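Local coordinates for protein cytochrome P450 RhF (Acinetobacter radioresistens, PDB 6RO8) that probably acts as a cysteine-ligated heme monooxygenase, this chain being the P450 heme domain of a longer, self-sufficient enzyme that also carries reductase modules, at residues R204-L207 and E208-L211; V213-G216 and V217-W221. All coordinates share one frame; numbering follows the deposited sequence.

Contact 1. Residues R204-L207 and E208-L211; sequences RPTL and EQQL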
loop_
_atom_site.group_PDB
_atom_site.type_symbol
_atom_site.label_atom_id
_atom_site.label_comp_id
_atom_site.label_asym_id
_atom_site.label_seq_id
_atom_site.Cartn_x
_atom_site.Cartn_y
_atom_site.Cartn_z
ATOM N N ARG A 204 5.112 3.784 14.719
ATOM C CA ARG A 204 5.612 3.753 16.092
ATOM C C ARG A 204 4.980 4.940 16.810
ATOM O O ARG A 204 5.648 5.947 17.078
ATOM C CB ARG A 204 7.142 3.806 16.121
ATOM C CG ARG A 204 7.793 3.478 17.434
ATOM C CD ARG A 204 9.321 3.620 17.318
ATOM N NE ARG A 204 9.961 2.438 16.720
ATOM C CZ ARG A 204 11.242 2.368 16.348
ATOM N NH1 ARG A 204 12.042 3.421 16.491
ATOM N NH2 ARG A 204 11.721 1.246 15.816
ATOM N N PRO A 205 3.677 4.861 17.107
ATOM C CA PRO A 205 3.010 5.952 17.825
ATOM C C PRO A 205 3.719 6.291 19.124
ATOM O O PRO A 205 4.175 5.411 19.862
ATOM C CB PRO A 205 1.612 5.389 18.093
ATOM C CG PRO A 205 1.804 3.919 18.055
ATOM C CD PRO A 205 2.779 3.704 16.950
ATOM N N THR A 206 3.814 7.588 19.393
ATOM C CA THR A 206 4.394 8.041 20.644
ATOM C C THR A 206 3.457 7.706 21.796
ATOM O O THR A 206 2.311 7.291 21.607
ATOM C CB THR A 206 4.666 9.547 20.607
ATOM O OG1 THR A 206 3.423 10.262 20.654
ATOM C CG2 THR A 206 5.421 9.935 19.335
ATOM N N LEU A 207 3.969 7.905 23.011
ATOM C CA LEU A 207 3.213 7.573 24.212
ATOM C C LEU A 207 1.870 8.295 24.241
ATOM O O LEU A 207 0.831 7.689 24.521
ATOM C CB LEU A 207 4.050 7.915 25.445
ATOM C CG LEU A 207 4.083 6.841 26.539
ATOM C CD1 LEU A 207 4.188 5.440 25.938
ATOM C CD2 LEU A 207 5.208 7.094 27.546
ATOM N N GLU A 208 1.873 9.580 23.900
ATOM C CA GLU A 208 0.652 10.377 23.919
ATOM C C GLU A 208 -0.383 9.849 22.931
ATOM O O GLU A 208 -1.579 9.787 23.248
ATOM C CB GLU A 208 0.994 11.842 23.625
ATOM C CG GLU A 208 2.171 12.404 24.456
ATOM C CD GLU A 208 3.541 11.964 23.941
ATOM O OE1 GLU A 208 4.565 12.345 24.550
ATOM O OE2 GLU A 208 3.590 11.232 22.931
ATOM N N GLN A 209 0.054 9.433 21.743
ATOM C CA GLN A 209 -0.892 9.051 20.702
ATOM C C GLN A 209 -1.463 7.658 20.876
ATOM O O GLN A 209 -2.547 7.384 20.353
ATOM C CB GLN A 209 -0.230 9.092 19.337
ATOM C CG GLN A 209 0.663 10.246 19.113
ATOM C CD GLN A 209 1.274 10.160 17.754
ATOM O OE1 GLN A 209 2.449 9.833 17.613
ATOM N NE2 GLN A 209 0.464 10.408 16.729
ATOM N N GLN A 210 -0.733 6.761 21.543
ATOM C CA GLN A 210 -1.108 5.349 21.545
ATOM C C GLN A 210 -2.552 5.155 21.995
ATOM O O GLN A 210 -3.289 4.340 21.421
ATOM C CB GLN A 210 -0.144 4.553 22.428
ATOM C CG GLN A 210 1.207 4.299 21.759
ATOM C CD GLN A 210 2.255 3.751 22.715
ATOM O OE1 GLN A 210 1.926 3.240 23.788
ATOM N NE2 GLN A 210 3.530 3.873 22.337
ATOM N N LEU A 211 -2.989 5.916 22.995
ATOM C CA LEU A 211 -4.375 5.801 23.435
ATOM C C LEU A 211 -5.335 6.297 22.359
ATOM O O LEU A 211 -6.310 5.614 22.025
ATOM C CB LEU A 211 -4.568 6.570 24.736
ATOM C CG LEU A 211 -4.422 5.743 26.008
ATOM C CD1 LEU A 211 -3.288 4.737 25.888
ATOM C CD2 LEU A 211 -4.196 6.663 27.201
#

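Contact 2. Residues V213-G216 and V217-W221; sequences VAEG and VGQFW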
loop_
_atom_site.group_PDB
_atom_site.type_symbol
_atom_site.label_atom_id
_atom_site.label_comp_id
_atom_site.label_asym_id
_atom_site.label_seq_id
_atom_site.Cartn_x
_atom_site.Cartn_y
_atom_site.Cartn_z
ATOM N N VAL A 213 -4.866 6.511 19.175
ATOM C CA VAL A 213 -4.848 5.572 18.056
ATOM C C VAL A 213 -5.679 4.341 18.386
ATOM O O VAL A 213 -6.438 3.843 17.540
ATOM C CB VAL A 213 -3.400 5.197 17.683
ATOM C CG1 VAL A 213 -3.402 4.313 16.469
ATOM C CG2 VAL A 213 -2.580 6.448 17.405
ATOM N N ALA A 214 -5.555 3.836 19.621
ATOM C CA ALA A 214 -6.352 2.688 20.038
ATOM C C ALA A 214 -7.840 3.006 19.975
ATOM O O ALA A 214 -8.628 2.232 19.415
ATOM C CB ALA A 214 -5.946 2.241 21.441
ATOM N N GLU A 215 -8.244 4.141 20.556
ATOM C CA GLU A 215 -9.610 4.626 20.384
ATOM C C GLU A 215 -10.003 4.657 18.907
ATOM O O GLU A 215 -11.028 4.090 18.512
ATOM C CB GLU A 215 -9.749 6.012 21.011
ATOM C CG GLU A 215 -10.203 5.978 22.461
ATOM C CD GLU A 215 -11.611 5.430 22.611
ATOM O OE1 GLU A 215 -12.343 5.379 21.597
ATOM O OE2 GLU A 215 -11.988 5.043 23.738
ATOM N N GLY A 216 -9.174 5.293 18.070
ATOM C CA GLY A 216 -9.486 5.374 16.652
ATOM C C GLY A 216 -9.641 4.012 16.009
ATOM O O GLY A 216 -10.608 3.755 15.286
ATOM N N VAL A 217 -8.689 3.118 16.266
ATOM C CA VAL A 217 -8.771 1.757 15.744
ATOM C C VAL A 217 -10.027 1.062 16.265
ATOM O O VAL A 217 -10.754 0.407 15.505
ATOM C CB VAL A 217 -7.485 0.988 16.109
ATOM C CG1 VAL A 217 -7.662 -0.512 15.926
ATOM C CG2 VAL A 217 -6.319 1.500 15.277
ATOM N N GLY A 218 -10.310 1.202 17.563
ATOM C CA GLY A 218 -11.489 0.564 18.122
ATOM C C GLY A 218 -12.768 1.053 17.469
ATOM O O GLY A 218 -13.615 0.257 17.050
ATOM N N GLN A 219 -12.924 2.374 17.370
ATOM C CA GLN A 219 -14.104 2.927 16.718
ATOM C C GLN A 219 -14.207 2.455 15.277
ATOM O O GLN A 219 -15.285 2.063 14.820
ATOM C CB GLN A 219 -14.064 4.445 16.785
ATOM C CG GLN A 219 -14.018 4.981 18.198
ATOM C CD GLN A 219 -13.899 6.481 18.215
ATOM O OE1 GLN A 219 -13.982 7.127 17.170
ATOM N NE2 GLN A 219 -13.686 7.049 19.395
ATOM N N PHE A 220 -13.090 2.485 14.551
ATOM C CA PHE A 220 -13.026 1.919 13.205
ATOM C C PHE A 220 -13.635 0.518 13.161
ATOM O O PHE A 220 -14.461 0.215 12.297
ATOM C CB PHE A 220 -11.563 1.898 12.742
ATOM C CG PHE A 220 -11.383 1.756 11.257
ATOM C CD1 PHE A 220 -12.476 1.750 10.400
ATOM C CD2 PHE A 220 -10.106 1.615 10.721
ATOM C CE1 PHE A 220 -12.295 1.615 9.040
ATOM C CE2 PHE A 220 -9.922 1.488 9.377
ATOM C CZ PHE A 220 -11.019 1.486 8.533
ATOM N N TRP A 221 -13.230 -0.350 14.083
ATOM C CA TRP A 221 -13.819 -1.682 14.164
ATOM C C TRP A 221 -15.325 -1.601 14.379
ATOM O O TRP A 221 -16.102 -2.270 13.689
ATOM C CB TRP A 221 -13.164 -2.479 15.296
ATOM C CG TRP A 221 -13.660 -3.886 15.395
ATOM C CD1 TRP A 221 -14.569 -4.379 16.287
ATOM C CD2 TRP A 221 -13.278 -4.986 14.564
ATOM N NE1 TRP A 221 -14.775 -5.719 16.061
ATOM C CE2 TRP A 221 -13.995 -6.117 15.009
ATOM C CE3 TRP A 221 -12.400 -5.125 13.489
ATOM C CZ2 TRP A 221 -13.863 -7.367 14.415
ATOM C CZ3 TRP A 221 -12.271 -6.367 12.896
ATOM C CH2 TRP A 221 -13.000 -7.473 13.362
#

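Contact 1. Residues R204-L207 and E208-L211
Gln210, in the first turns of helix 207-233, reaches back to Pro205 in the loop before it, and its side chain makes one of the main links of this local contact. With CG anti to its own carbonyl carbon (chi1 -77°), the chain runs extended toward the N-terminal side. CB passes 3.8 Å from Thr206 O; CG comes to 3.2 Å from Thr206 O and also lies against the proline ring, 3.8 Å from Pro205 CG, the two side chains crossing at about a right angle. CD passes near the carbonyl oxygens of both Thr206 and Pro205. At the amide the two heteroatoms part company. Gln210 OE1 has an apolar neighbour, Leu207 CD1 at 3.8 Å, whereas Gln210 NE2 donates to Pro205 O over 3.0 Å with an almost straight N-H...O angle of 171°. That oxygen lies close to the amide plane, but the donor sits above the proline carbonyl plane (38° out of it), so the bond does not follow a lone pair. Gln209 makes a second return link: its OE1 accepts from Thr206 N at 3.2 Å. Thr206 O takes up Gln210 N at 3.1 Å, and a weak bond from Gln209 N adds to it. Thr206 OG1 is modelled beside Glu208 OE2, at a separation too short to be trusted in detail. The site is on the surface, where the loop joins helix 187-202 to helix 207-233, the F-G connection of the P450 fold; Gln210 also touches Cys95, and Arg204 forms a salt bridge with Asp32.

Contact 2. Residues V213-G216 and V217-W221
Two successive turns of helix 207-233, the G helix of the cytochrome P450 fold, make up this contact, and regular i to i+4 bonding from Val213 through Gly216 is the evidence. Val217 N bonds to Val213 O at 2.7 Å, Gln219 N to Glu215 O at 2.8 Å with a nearly straight N-H...O angle of 177°, and Phe220 N to Gly216 O at 2.9 Å; Gly218 N completes the series on Ala214 O. One side-chain bond is laid over this ladder. Gln219, extended beyond CG, turns back along the helix surface so that its NE2 donates to Glu215 OE1 at 3.1 Å. The bond is bent: the donor meets OE1 on its anti side, out of the carboxylate plane, and the carboxylate and amide planes stand 64° apart. Glu215 OE1 also bonds to Tyr105 OH, so the two partners share that oxygen and help fix the carboxylate. On another face of the helix, Val213 CG1 and Val217 CG2 meet at 4.2 Å in loose apolar contact. Val217 CG1 is anti to the backbone N (chi1 165°), which puts CG2 beside the N on the side of Val213. The turns are wedged among three helices: Ala214 and Val217 lean on helix 96-104, Val213 and Val217 on Asn200 of helix 187-202, and Phe220 packs against Met265 and Val269 of helix 257-270, the N-terminal half of the long central helix of the P450 fold, while its ring stacks with Phe193.

How the contacts relate
Along the chain, helix 187-202 ends, a short loop follows, and contact 1 closes that loop onto the start of helix 207-233. Contact 2 opens two residues further on, inside the same helix, so the two are in series and neither nest nor cross; their centres are 13 Å apart and they do not touch otherwise. Contact 1 is a surface join between loop and helix, whereas contact 2 is buried and joins one turn to the next. Contact 1 joins the F-G loop to the G helix, and contact 2 lies where that helix packs on helices 96-104, 187-202 and 257-270. Both lie away from the annotated sites, though the Phe220 side chain lies about 10 Å from the bound histidine.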